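PDB 5YVD: Nsp15 from Middle East respiratory syndrome-related coronavirus, which cleaves RNA as a viral endoribonuclease, probably at uridylates as expected of the EndoU family, and assembles as a hexamer. Local coordinates for residues N274-E279 against F285-S290; K208-F213 against V232-F237; M301-Q306 against Q336-R341; L72-A77 against D320-E325. All blocks are in the same frame, centred on the assembly; numbering follows the deposited sequence.

Contact 1 (N274-E279 against F285-S290); sequences NYFITE and FKAVCS
F276 lays its ring beside A287 and F285: CE1 lies 3.8 Å from A287 CB, while the F285 ring meets it obliquely, planes at 43° and centroids 5.9 Å apart. With CG anti to the backbone N (chi1 -175°), the F276 ring swings in beside A287, where the partner strand turns its corner. I277 and C289 pack on the face they share with Y275, CD1 of the isoleucine resting 3.9 Å from C289 CB, and L251 of helix 248-255 covers both I277 and Y275. These strands form an antiparallel beta hairpin of the EndoU family domain, with a beta bulge between Y275 and I277. The backbones of Y275 and C289 bond to each other in both directions, C289 N giving to Y275 O at 2.8 Å; I277 and K286 do the same beyond the bulge. At the end away from the hairpin turn, N274 and V288 run side by side, pointing the same way, with N274 CG 4.0 Å from V288 CG1. T278 crosses F285, and its OG1 is hydrogen-bonded to N157 of the second subunit.

Contact 2 (K208-F213 against V232-F237); sequences KDFLSF and VVYGDF
This is a buried, mostly apolar meeting of two helices within the EndoU family domain, where F210 of helix 205-212 lodges against V233 and Y234 at the end of helix 229-234. The latter closes with a wider, pi-type turn, after which the chain leaves helical geometry at G235. F210 does the reaching: CG anti to the backbone N (chi1 -178°) sends the ring across to the other helix, its far end leading. CZ meets V233 CG1 at 3.4 Å, and the two side chains cross at a slant. The same ring slides past Y234 in the opposite direction, placing CE1 over one face of the tyrosine, offset toward the rim and 3.5 Å from CZ of Y234. The two rings meet obliquely, planes at 32° and centroids 4.8 Å apart. F218 of helix 215-221 adds an edge-to-face partner to F210, while F299 of helix 296-304 backs V233. The polar end of Y234 is tied by water: Y234 OH donates to the oxygen of a water 2.6 Å away, at the ring edge and in plane, and the water donates in turn to F210 O and, at 2.9 Å, to F213 O.

Contact 3 (M301-Q306 against Q336-R341); sequences MILKSQ and QTFYPR
L303 and I302 press on the ring of F338, joining helix 296-304 to strand 334-340 in the EndoU family domain. The more directional part is a CH-pi contact: L303 CD2 stands over one face of the phenyl ring, 3.9 Å from its centroid and only 10° off the ring normal, so the methyl sits almost squarely above the centre. F338 points its CB toward the helix, and with CG anti to the backbone N (chi1 -178°) the ring extends to L303 and I302. The second apolar touch is looser and oblique, with I302 CG2 4.2 Å from F338 CZ, the two side chains crossing at about a right angle. F326, on the neighbouring strand 322-331, stacks with F338 as well. The polar bonds nearby lie elsewhere: S305 OG donates to M301 O at 2.8 Å from above the carbonyl plane, K304 NZ reaches Y222 O, and Q336 and T337 pair with W329 of strand 322-331 in a classic beta bulge. Between helix and strand the side chains that touch are apolar, so cohesion rests on dispersion and the seating of a methyl on a ring face.

Contact 4 (L72-A77 against D320-E325); sequences LHNLQA and DLTMIE
N74 and D320 are held by a well-aligned bond: ND2 donates to D320 O over 3.0 Å at an N-H...O angle of 169°, the acceptor lying in the amide plane. The same nitrogen is also hydrogen-bonded to T271 OG1, and T322 OG1 adds a weak bond to D320 O at 3.3 Å. Next door L75 meets L321 obliquely, CD2 3.5 Å from L321 CD1, and M148 packs on both leucines. Here the end of helix 69-74, in the middle domain, meets the turn between strands 312-319 and 322-331 of the endoribonuclease domain. The far side is looser. Q76 has the positive phi of a Schellman motif, in which A77 N bonds to L72 O at 3.0 Å; Q76 and M323, both exposed, make no contact across the two segments. D320's carboxylate turns to T271 OG1 and T192 N instead. Between these two segments the join is one directional amide-to-carbonyl bond beside a small leucine pair, with the D320 carbonyl taking a well-aligned donor from N74 and a weak one from T322 OG1.

In the fold
From the N terminus, the chain passes through the oligomerisation region and reaches 72-77 in the middle domain, which opens contact 4. This long loop closes only at 320-325, and contacts 1 and 2 nest inside it. Within it, contact 2 (208-213 with 232-237) closes first, then contact 1, in series. Contact 3 opens at 301-306 before contact 4 closes and ends at 336-341 after it, so these two cross; their strands 322-331 and 334-340 are sheet neighbours, with R341 N probably hydrogen-bonded to E325 O. V232 packs on F338 and T337, joining contacts 2 and 3, while E279 touches F237. Contact 4 alone ties two domains, and contacts 1 and 4 both meet the second subunit.

Contact 1 (N274-E279 against F285-S290)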
loop_
_atom_site.group_PDB
_atom_site.type_symbol
_atom_site.label_atom_id
_atom_site.label_comp_id
_atom_site.label_asym_id
_atom_site.label_seq_id
_atom_site.Cartn_x
_atom_site.Cartn_y
_atom_site.Cartn_z
ATOM N N ASN A 274 -18.227 25.609 -1.836
ATOM C CA ASN A 274 -17.199 26.552 -1.434
ATOM C C ASN A 274 -15.991 26.411 -2.311
ATOM O O ASN A 274 -15.459 25.336 -2.440
ATOM C CB ASN A 274 -16.772 26.283 0.010
ATOM C CG ASN A 274 -17.818 26.699 1.038
ATOM O OD1 ASN A 274 -18.710 27.495 0.762
ATOM N ND2 ASN A 274 -17.693 26.160 2.250
ATOM N N TYR A 275 -15.537 27.513 -2.885
ATOM C CA TYR A 275 -14.410 27.488 -3.809
ATOM C C TYR A 275 -13.282 28.391 -3.327
ATOM O O TYR A 275 -13.508 29.380 -2.642
ATOM C CB TYR A 275 -14.839 27.893 -5.233
ATOM C CG TYR A 275 -15.880 26.971 -5.842
ATOM C CD1 TYR A 275 -17.205 27.354 -5.915
ATOM C CD2 TYR A 275 -15.543 25.707 -6.342
ATOM C CE1 TYR A 275 -18.176 26.528 -6.464
ATOM C CE2 TYR A 275 -16.516 24.869 -6.896
ATOM C CZ TYR A 275 -17.837 25.299 -6.940
ATOM O OH TYR A 275 -18.836 24.514 -7.448
ATOM N N PHE A 276 -12.069 28.004 -3.710
ATOM C CA PHE A 276 -10.853 28.764 -3.500
ATOM C C PHE A 276 -10.530 29.356 -4.872
ATOM O O PHE A 276 -10.005 28.658 -5.730
ATOM C CB PHE A 276 -9.781 27.782 -3.055
ATOM C CG PHE A 276 -8.478 28.401 -2.682
ATOM C CD1 PHE A 276 -8.078 28.437 -1.349
ATOM C CD2 PHE A 276 -7.605 28.863 -3.650
ATOM C CE1 PHE A 276 -6.850 28.969 -0.987
ATOM C CE2 PHE A 276 -6.371 29.396 -3.284
ATOM C CZ PHE A 276 -5.999 29.455 -1.950
ATOM N N ILE A 277 -10.882 30.622 -5.091
ATOM C CA ILE A 277 -10.838 31.187 -6.428
ATOM C C ILE A 277 -9.778 32.250 -6.594
ATOM O O ILE A 277 -9.542 33.084 -5.714
ATOM C CB ILE A 277 -12.183 31.798 -6.867
ATOM C CG1 ILE A 277 -13.344 30.979 -6.324
ATOM C CG2 ILE A 277 -12.258 31.886 -8.397
ATOM C CD1 ILE A 277 -14.672 31.341 -6.955
ATOM N N THR A 278 -9.174 32.223 -7.771
ATOM C CA THR A 278 -8.142 33.167 -8.136
ATOM C C THR A 278 -8.424 33.667 -9.545
ATOM O O THR A 278 -8.853 32.904 -10.398
ATOM C CB THR A 278 -6.762 32.481 -8.073
ATOM O OG1 THR A 278 -6.678 31.695 -6.878
ATOM C CG2 THR A 278 -5.629 33.498 -8.096
ATOM N N GLU A 279 -8.222 34.961 -9.774
ATOM C CA GLU A 279 -8.364 35.556 -11.111
ATOM C C GLU A 279 -6.957 35.821 -11.619
ATOM O O GLU A 279 -6.132 36.398 -10.902
ATOM C CB GLU A 279 -9.169 36.845 -11.044
ATOM C CG GLU A 279 -9.795 37.280 -12.359
ATOM C CD GLU A 279 -8.902 38.145 -13.246
ATOM O OE1 GLU A 279 -7.732 38.447 -12.898
ATOM O OE2 GLU A 279 -9.386 38.529 -14.330
ATOM N N PHE A 285 -8.007 37.001 -5.185
ATOM C CA PHE A 285 -8.275 35.670 -4.704
ATOM C C PHE A 285 -9.128 35.653 -3.445
ATOM O O PHE A 285 -9.124 36.598 -2.654
ATOM C CB PHE A 285 -6.959 34.950 -4.454
ATOM C CG PHE A 285 -6.603 34.827 -3.015
ATOM C CD1 PHE A 285 -6.900 33.683 -2.320
ATOM C CD2 PHE A 285 -5.963 35.866 -2.354
ATOM C CE1 PHE A 285 -6.563 33.566 -0.983
ATOM C CE2 PHE A 285 -5.615 35.760 -1.009
ATOM C CZ PHE A 285 -5.917 34.602 -0.328
ATOM N N LYS A 286 -9.858 34.556 -3.267
ATOM C CA LYS A 286 -10.606 34.323 -2.046
ATOM C C LYS A 286 -10.597 32.852 -1.709
ATOM O O LYS A 286 -11.073 32.040 -2.489
ATOM C CB LYS A 286 -12.017 34.816 -2.200
ATOM C CG LYS A 286 -12.825 34.718 -0.933
ATOM C CD LYS A 286 -13.806 35.882 -0.817
ATOM C CE LYS A 286 -14.968 35.724 -1.804
ATOM N NZ LYS A 286 -15.749 36.973 -2.072
ATOM N N ALA A 287 -10.080 32.518 -0.524
ATOM C CA ALA A 287 -9.958 31.128 -0.069
ATOM C C ALA A 287 -11.294 30.446 0.097
ATOM O O ALA A 287 -11.380 29.241 -0.093
ATOM C CB ALA A 287 -9.189 31.057 1.241
ATOM N N VAL A 288 -12.332 31.209 0.456
ATOM C CA VAL A 288 -13.670 30.636 0.678
ATOM C C VAL A 288 -14.748 31.500 0.064
ATOM O O VAL A 288 -15.265 32.404 0.719
ATOM C CB VAL A 288 -14.022 30.455 2.174
ATOM C CG1 VAL A 288 -15.251 29.550 2.326
ATOM C CG2 VAL A 288 -12.846 29.900 2.951
ATOM N N CYS A 289 -15.105 31.189 -1.181
ATOM C CA CYS A 289 -16.144 31.904 -1.886
ATOM C C CYS A 289 -17.313 30.964 -1.969
ATOM O O CYS A 289 -17.288 30.004 -2.740
ATOM C CB CYS A 289 -15.681 32.298 -3.295
ATOM S SG CYS A 289 -16.920 33.267 -4.216
ATOM N N SER A 290 -18.332 31.226 -1.160
ATOM C CA SER A 290 -19.505 30.377 -1.099
ATOM C C SER A 290 -20.441 30.652 -2.286
ATOM O O SER A 290 -20.719 31.803 -2.634
ATOM C CB SER A 290 -20.212 30.587 0.240
ATOM O OG SER A 290 -20.068 31.926 0.698
#

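Contact 2 (K208-F213 against V232-F237)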
loop_
_atom_site.group_PDB
_atom_site.type_symbol
_atom_site.label_atom_id
_atom_site.label_comp_id
_atom_site.label_asym_id
_atom_site.label_seq_id
_atom_site.Cartn_x
_atom_site.Cartn_y
_atom_site.Cartn_z
ATOM N N LYS A 208 -30.492 34.170 -19.816
ATOM C CA LYS A 208 -29.874 34.325 -21.144
ATOM C C LYS A 208 -29.271 35.705 -21.335
ATOM O O LYS A 208 -28.138 35.842 -21.840
ATOM C CB LYS A 208 -30.883 34.070 -22.265
ATOM C CG LYS A 208 -31.345 32.619 -22.387
ATOM C CD LYS A 208 -32.303 32.454 -23.569
ATOM C CE LYS A 208 -33.276 31.305 -23.372
ATOM N NZ LYS A 208 -32.853 30.151 -24.207
ATOM N N ASP A 209 -30.036 36.725 -20.955
ATOM C CA ASP A 209 -29.553 38.073 -21.095
ATOM C C ASP A 209 -28.292 38.197 -20.230
ATOM O O ASP A 209 -27.280 38.767 -20.650
ATOM C CB ASP A 209 -30.628 39.092 -20.675
ATOM C CG ASP A 209 -31.766 39.230 -21.702
ATOM O OD1 ASP A 209 -31.676 38.695 -22.833
ATOM O OD2 ASP A 209 -32.752 39.913 -21.368
ATOM N N PHE A 210 -28.343 37.610 -19.037
ATOM C CA PHE A 210 -27.252 37.732 -18.122
ATOM C C PHE A 210 -25.956 37.269 -18.764
ATOM O O PHE A 210 -24.912 37.930 -18.637
ATOM C CB PHE A 210 -27.501 36.964 -16.828
ATOM C CG PHE A 210 -26.386 37.127 -15.828
ATOM C CD1 PHE A 210 -26.318 38.241 -15.019
ATOM C CD2 PHE A 210 -25.379 36.185 -15.726
ATOM C CE1 PHE A 210 -25.279 38.401 -14.095
ATOM C CE2 PHE A 210 -24.351 36.330 -14.819
ATOM C CZ PHE A 210 -24.300 37.443 -13.995
ATOM N N LEU A 211 -26.016 36.147 -19.460
ATOM C CA LEU A 211 -24.806 35.551 -20.005
ATOM C C LEU A 211 -24.239 36.307 -21.178
ATOM O O LEU A 211 -23.049 36.170 -21.437
ATOM C CB LEU A 211 -25.037 34.105 -20.423
ATOM C CG LEU A 211 -25.419 33.228 -19.249
ATOM C CD1 LEU A 211 -25.780 31.844 -19.766
ATOM C CD2 LEU A 211 -24.268 33.204 -18.262
ATOM N N SER A 212 -25.083 37.086 -21.870
ATOM C CA SER A 212 -24.672 37.830 -23.072
ATOM C C SER A 212 -24.559 39.332 -22.895
ATOM O O SER A 212 -23.788 39.938 -23.586
ATOM C CB SER A 212 -25.631 37.565 -24.233
ATOM O OG SER A 212 -26.898 38.175 -23.993
ATOM N N PHE A 213 -25.316 39.945 -21.996
ATOM C CA PHE A 213 -25.349 41.434 -21.889
ATOM C C PHE A 213 -24.144 42.067 -21.194
ATOM O O PHE A 213 -23.621 41.542 -20.222
ATOM C CB PHE A 213 -26.589 41.898 -21.105
ATOM C CG PHE A 213 -27.871 41.804 -21.877
ATOM C CD1 PHE A 213 -28.906 42.692 -21.623
ATOM C CD2 PHE A 213 -28.055 40.837 -22.871
ATOM C CE1 PHE A 213 -30.095 42.609 -22.339
ATOM C CE2 PHE A 213 -29.248 40.752 -23.577
ATOM C CZ PHE A 213 -30.265 41.636 -23.310
ATOM N N VAL A 232 -22.112 41.356 -6.105
ATOM C CA VAL A 232 -22.656 40.086 -5.664
ATOM C C VAL A 232 -22.617 39.034 -6.779
ATOM O O VAL A 232 -22.136 37.919 -6.586
ATOM C CB VAL A 232 -24.099 40.265 -5.115
ATOM C CG1 VAL A 232 -24.688 38.928 -4.730
ATOM C CG2 VAL A 232 -24.116 41.176 -3.901
ATOM N N VAL A 233 -23.114 39.385 -7.950
ATOM C CA VAL A 233 -23.267 38.404 -9.018
ATOM C C VAL A 233 -22.105 38.434 -10.021
ATOM O O VAL A 233 -21.432 37.422 -10.239
ATOM C CB VAL A 233 -24.595 38.610 -9.742
ATOM C CG1 VAL A 233 -24.894 37.422 -10.643
ATOM C CG2 VAL A 233 -25.712 38.785 -8.712
ATOM N N TYR A 234 -21.845 39.590 -10.610
ATOM C CA TYR A 234 -20.765 39.700 -11.596
ATOM C C TYR A 234 -19.423 39.403 -10.993
ATOM O O TYR A 234 -18.575 38.793 -11.641
ATOM C CB TYR A 234 -20.756 41.065 -12.215
ATOM C CG TYR A 234 -21.905 41.244 -13.141
ATOM C CD1 TYR A 234 -21.848 40.733 -14.436
ATOM C CD2 TYR A 234 -23.062 41.895 -12.733
ATOM C CE1 TYR A 234 -22.901 40.882 -15.317
ATOM C CE2 TYR A 234 -24.115 42.050 -13.601
ATOM C CZ TYR A 234 -24.027 41.540 -14.891
ATOM O OH TYR A 234 -25.072 41.683 -15.765
ATOM N N GLY A 235 -19.251 39.823 -9.739
ATOM C CA GLY A 235 -17.990 39.664 -9.017
ATOM C C GLY A 235 -17.128 40.883 -9.232
ATOM O O GLY A 235 -17.169 41.490 -10.285
ATOM N N ASP A 236 -16.363 41.240 -8.205
ATOM C CA ASP A 236 -15.369 42.309 -8.246
ATOM C C ASP A 236 -13.961 41.695 -8.109
ATOM O O ASP A 236 -13.639 41.051 -7.092
ATOM C CB ASP A 236 -15.651 43.259 -7.105
ATOM C CG ASP A 236 -14.704 44.403 -7.043
ATOM O OD1 ASP A 236 -13.755 44.509 -7.856
ATOM O OD2 ASP A 236 -14.931 45.215 -6.132
ATOM N N PHE A 237 -13.149 41.899 -9.149
ATOM C CA PHE A 237 -11.791 41.369 -9.256
ATOM C C PHE A 237 -10.752 42.492 -9.262
ATOM O O PHE A 237 -9.606 42.264 -9.664
ATOM C CB PHE A 237 -11.686 40.528 -10.536
ATOM C CG PHE A 237 -12.846 39.593 -10.714
ATOM C CD1 PHE A 237 -12.809 38.311 -10.164
ATOM C CD2 PHE A 237 -14.000 40.013 -11.359
ATOM C CE1 PHE A 237 -13.896 37.459 -10.274
ATOM C CE2 PHE A 237 -15.085 39.169 -11.477
ATOM C CZ PHE A 237 -15.038 37.890 -10.934
HETATM O O HOH W 1 -25.191 40.461 -18.074
#

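Contact 3 (M301-Q306 against Q336-R341)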
loop_
_atom_site.group_PDB
_atom_site.type_symbol
_atom_site.label_atom_id
_atom_site.label_comp_id
_atom_site.label_asym_id
_atom_site.label_seq_id
_atom_site.Cartn_x
_atom_site.Cartn_y
_atom_site.Cartn_z
ATOM N N MET A 301 -35.784 37.570 -7.064
ATOM C CA MET A 301 -37.011 37.643 -6.296
ATOM C C MET A 301 -36.694 37.818 -4.810
ATOM O O MET A 301 -37.273 38.666 -4.143
ATOM C CB MET A 301 -37.816 36.378 -6.558
ATOM C CG MET A 301 -39.257 36.388 -6.131
ATOM S SD MET A 301 -40.070 34.987 -6.951
ATOM C CE MET A 301 -39.420 33.559 -6.061
ATOM N N ILE A 302 -35.750 37.039 -4.306
ATOM C CA ILE A 302 -35.416 37.073 -2.895
ATOM C C ILE A 302 -34.907 38.440 -2.464
ATOM O O ILE A 302 -35.278 38.952 -1.402
ATOM C CB ILE A 302 -34.322 36.043 -2.580
ATOM C CG1 ILE A 302 -34.934 34.655 -2.606
ATOM C CG2 ILE A 302 -33.637 36.330 -1.230
ATOM C CD1 ILE A 302 -33.907 33.554 -2.583
ATOM N N LEU A 303 -34.022 39.013 -3.271
ATOM C CA LEU A 303 -33.464 40.311 -2.945
ATOM C C LEU A 303 -34.507 41.412 -2.910
ATOM O O LEU A 303 -34.433 42.310 -2.071
ATOM C CB LEU A 303 -32.417 40.686 -3.974
ATOM C CG LEU A 303 -31.111 39.948 -3.851
ATOM C CD1 LEU A 303 -30.181 40.528 -4.888
ATOM C CD2 LEU A 303 -30.537 40.058 -2.449
ATOM N N LYS A 304 -35.452 41.357 -3.844
ATOM C CA LYS A 304 -36.472 42.373 -3.956
ATOM C C LYS A 304 -37.531 42.214 -2.884
ATOM O O LYS A 304 -38.415 43.047 -2.775
ATOM C CB LYS A 304 -37.094 42.334 -5.350
ATOM C CG LYS A 304 -36.156 42.855 -6.430
ATOM C CD LYS A 304 -36.895 43.051 -7.746
ATOM C CE LYS A 304 -36.085 43.873 -8.742
ATOM N NZ LYS A 304 -36.713 43.832 -10.093
ATOM N N SER A 305 -37.437 41.146 -2.097
ATOM C CA SER A 305 -38.333 40.916 -0.955
ATOM C C SER A 305 -37.828 41.542 0.327
ATOM O O SER A 305 -38.484 41.455 1.350
ATOM C CB SER A 305 -38.491 39.413 -0.689
ATOM O OG SER A 305 -38.916 38.748 -1.861
ATOM N N GLN A 306 -36.664 42.169 0.285
ATOM C CA GLN A 306 -35.947 42.474 1.513
ATOM C C GLN A 306 -35.887 43.965 1.810
ATOM O O GLN A 306 -35.886 44.798 0.903
ATOM C CB GLN A 306 -34.527 41.906 1.444
ATOM C CG GLN A 306 -34.180 41.011 2.628
ATOM C CD GLN A 306 -34.929 39.697 2.593
ATOM O OE1 GLN A 306 -35.114 39.110 1.525
ATOM N NE2 GLN A 306 -35.363 39.223 3.765
ATOM N N GLN A 336 -24.983 46.308 0.154
ATOM C CA GLN A 336 -23.531 46.323 0.036
ATOM C C GLN A 336 -23.151 44.953 -0.489
ATOM O O GLN A 336 -22.558 44.854 -1.553
ATOM C CB GLN A 336 -22.820 46.572 1.374
ATOM C CG GLN A 336 -23.177 47.856 2.113
ATOM C CD GLN A 336 -22.703 47.810 3.567
ATOM O OE1 GLN A 336 -23.463 48.098 4.500
ATOM N NE2 GLN A 336 -21.452 47.407 3.764
ATOM N N THR A 337 -23.502 43.910 0.274
ATOM C CA THR A 337 -23.241 42.523 -0.089
ATOM C C THR A 337 -24.349 41.562 0.416
ATOM O O THR A 337 -25.149 41.920 1.278
ATOM C CB THR A 337 -21.843 42.047 0.395
ATOM O OG1 THR A 337 -21.593 40.701 -0.068
ATOM C CG2 THR A 337 -21.744 42.083 1.898
ATOM N N PHE A 338 -24.367 40.350 -0.159
ATOM C CA PHE A 338 -25.324 39.293 0.171
ATOM C C PHE A 338 -24.705 37.939 -0.151
ATOM O O PHE A 338 -24.321 37.682 -1.296
ATOM C CB PHE A 338 -26.572 39.466 -0.663
ATOM C CG PHE A 338 -27.644 38.463 -0.384
ATOM C CD1 PHE A 338 -27.866 37.415 -1.238
ATOM C CD2 PHE A 338 -28.471 38.607 0.701
ATOM C CE1 PHE A 338 -28.884 36.505 -1.007
ATOM C CE2 PHE A 338 -29.492 37.707 0.946
ATOM C CZ PHE A 338 -29.699 36.652 0.088
ATOM N N TYR A 339 -24.587 37.084 0.864
ATOM C CA TYR A 339 -23.903 35.800 0.710
ATOM C C TYR A 339 -24.481 34.769 1.644
ATOM O O TYR A 339 -25.041 35.133 2.673
ATOM C CB TYR A 339 -22.397 35.947 0.992
ATOM C CG TYR A 339 -22.055 36.455 2.373
ATOM C CD1 TYR A 339 -21.594 35.592 3.357
ATOM C CD2 TYR A 339 -22.210 37.797 2.699
ATOM C CE1 TYR A 339 -21.295 36.043 4.625
ATOM C CE2 TYR A 339 -21.907 38.265 3.960
ATOM C CZ TYR A 339 -21.445 37.383 4.916
ATOM O OH TYR A 339 -21.136 37.857 6.177
ATOM N N PRO A 340 -24.310 33.476 1.309
ATOM C CA PRO A 340 -24.694 32.387 2.204
ATOM C C PRO A 340 -23.752 32.273 3.396
ATOM O O PRO A 340 -22.676 32.838 3.378
ATOM C CB PRO A 340 -24.566 31.139 1.324
ATOM C CG PRO A 340 -24.432 31.635 -0.078
ATOM C CD PRO A 340 -23.739 32.952 0.059
ATOM N N ARG A 341 -24.164 31.545 4.424
ATOM C CA ARG A 341 -23.274 31.229 5.531
ATOM C C ARG A 341 -23.267 29.741 5.744
ATOM O O ARG A 341 -22.380 29.241 6.416
ATOM C CB ARG A 341 -23.688 31.951 6.804
ATOM C CG ARG A 341 -25.108 32.499 6.791
ATOM C CD ARG A 341 -25.537 32.988 8.164
ATOM N NE ARG A 341 -24.449 33.662 8.872
ATOM C CZ ARG A 341 -24.472 33.998 10.167
ATOM N NH1 ARG A 341 -25.549 33.759 10.927
ATOM N NH2 ARG A 341 -23.404 34.598 10.701
#

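Contact 4 (L72-A77 against D320-E325)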
loop_
_atom_site.group_PDB
_atom_site.type_symbol
_atom_site.label_atom_id
_atom_site.label_comp_id
_atom_site.label_asym_id
_atom_site.label_seq_id
_atom_site.Cartn_x
_atom_site.Cartn_y
_atom_site.Cartn_z
ATOM N N LEU A 72 -31.200 14.106 -0.776
ATOM C CA LEU A 72 -31.204 12.993 0.143
ATOM C C LEU A 72 -30.525 13.415 1.420
ATOM O O LEU A 72 -31.079 13.244 2.492
ATOM C CB LEU A 72 -30.517 11.783 -0.471
ATOM C CG LEU A 72 -31.064 11.355 -1.842
ATOM C CD1 LEU A 72 -30.442 10.014 -2.217
ATOM C CD2 LEU A 72 -32.590 11.288 -1.902
ATOM N N HIS A 73 -29.349 14.016 1.290
ATOM C CA HIS A 73 -28.602 14.541 2.451
ATOM C C HIS A 73 -29.397 15.552 3.280
ATOM O O HIS A 73 -29.361 15.514 4.495
ATOM C CB HIS A 73 -27.280 15.150 1.974
ATOM C CG HIS A 73 -26.539 15.924 3.018
ATOM N ND1 HIS A 73 -26.044 15.347 4.167
ATOM C CD2 HIS A 73 -26.171 17.224 3.063
ATOM C CE1 HIS A 73 -25.418 16.262 4.883
ATOM N NE2 HIS A 73 -25.478 17.411 4.234
ATOM N N ASN A 74 -30.134 16.434 2.625
ATOM C CA ASN A 74 -30.904 17.437 3.334
ATOM C C ASN A 74 -32.183 16.882 4.013
ATOM O O ASN A 74 -32.652 17.460 4.998
ATOM C CB ASN A 74 -31.252 18.601 2.396
ATOM C CG ASN A 74 -30.027 19.394 1.946
ATOM O OD1 ASN A 74 -28.893 19.116 2.358
ATOM N ND2 ASN A 74 -30.252 20.375 1.074
ATOM N N LEU A 75 -32.751 15.788 3.484
ATOM C CA LEU A 75 -33.811 15.048 4.180
ATOM C C LEU A 75 -33.234 14.108 5.238
ATOM O O LEU A 75 -33.976 13.370 5.894
ATOM C CB LEU A 75 -34.636 14.219 3.201
ATOM C CG LEU A 75 -35.344 14.903 2.028
ATOM C CD1 LEU A 75 -36.183 13.872 1.303
ATOM C CD2 LEU A 75 -36.198 16.077 2.493
ATOM N N GLN A 76 -31.915 14.140 5.395
ATOM C CA GLN A 76 -31.174 13.284 6.312
ATOM C C GLN A 76 -31.385 11.797 6.064
ATOM O O GLN A 76 -31.667 11.027 6.992
ATOM C CB GLN A 76 -31.483 13.618 7.764
ATOM C CG GLN A 76 -31.106 15.025 8.181
ATOM C CD GLN A 76 -31.964 15.521 9.330
ATOM O OE1 GLN A 76 -33.172 15.234 9.401
ATOM N NE2 GLN A 76 -31.353 16.262 10.237
ATOM N N ALA A 77 -31.226 11.396 4.813
ATOM C CA ALA A 77 -31.248 9.976 4.471
ATOM C C ALA A 77 -29.904 9.350 4.827
ATOM O O ALA A 77 -28.885 9.718 4.263
ATOM C CB ALA A 77 -31.543 9.792 3.000
ATOM N N ASP A 320 -34.068 23.669 -1.380
ATOM C CA ASP A 320 -33.534 22.307 -1.387
ATOM C C ASP A 320 -33.987 21.523 -0.129
ATOM O O ASP A 320 -33.214 20.749 0.466
ATOM C CB ASP A 320 -31.983 22.326 -1.498
ATOM C CG ASP A 320 -31.477 22.665 -2.922
ATOM O OD1 ASP A 320 -32.285 22.903 -3.829
ATOM O OD2 ASP A 320 -30.254 22.692 -3.148
ATOM N N LEU A 321 -35.236 21.751 0.267
ATOM C CA LEU A 321 -35.878 21.015 1.352
ATOM C C LEU A 321 -35.339 21.287 2.778
ATOM O O LEU A 321 -35.813 20.660 3.712
ATOM C CB LEU A 321 -35.910 19.515 1.038
ATOM C CG LEU A 321 -36.480 19.138 -0.347
ATOM C CD1 LEU A 321 -36.349 17.649 -0.648
ATOM C CD2 LEU A 321 -37.939 19.541 -0.503
ATOM N N THR A 322 -34.394 22.227 2.928
ATOM C CA THR A 322 -33.901 22.728 4.242
ATOM C C THR A 322 -34.146 24.232 4.352
ATOM O O THR A 322 -34.741 24.847 3.456
ATOM C CB THR A 322 -32.374 22.568 4.405
ATOM O OG1 THR A 322 -31.864 21.721 3.373
ATOM C CG2 THR A 322 -32.002 22.019 5.787
ATOM N N MET A 323 -33.674 24.824 5.447
ATOM C CA MET A 323 -33.613 26.280 5.560
ATOM C C MET A 323 -32.211 26.692 5.216
ATOM O O MET A 323 -31.281 26.091 5.733
ATOM C CB MET A 323 -33.962 26.759 6.982
ATOM C CG MET A 323 -34.417 28.213 7.042
ATOM S SD MET A 323 -36.039 28.495 6.258
ATOM C CE MET A 323 -37.143 28.382 7.671
ATOM N N ILE A 324 -32.056 27.700 4.350
ATOM C CA ILE A 324 -30.724 28.269 4.030
ATOM C C ILE A 324 -30.606 29.738 4.429
ATOM O O ILE A 324 -31.481 30.550 4.116
ATOM C CB ILE A 324 -30.370 28.150 2.525
ATOM C CG1 ILE A 324 -30.439 26.679 2.066
ATOM C CG2 ILE A 324 -28.974 28.732 2.237
ATOM C CD1 ILE A 324 -29.339 25.790 2.616
ATOM N N GLU A 325 -29.497 30.074 5.083
ATOM C CA GLU A 325 -29.305 31.386 5.650
ATOM C C GLU A 325 -28.290 32.165 4.869
ATOM O O GLU A 325 -27.277 31.621 4.433
ATOM C CB GLU A 325 -28.842 31.279 7.091
ATOM C CG GLU A 325 -29.879 30.627 7.987
ATOM C CD GLU A 325 -29.499 30.663 9.451
ATOM O OE1 GLU A 325 -28.381 31.131 9.790
ATOM O OE2 GLU A 325 -30.345 30.217 10.252
#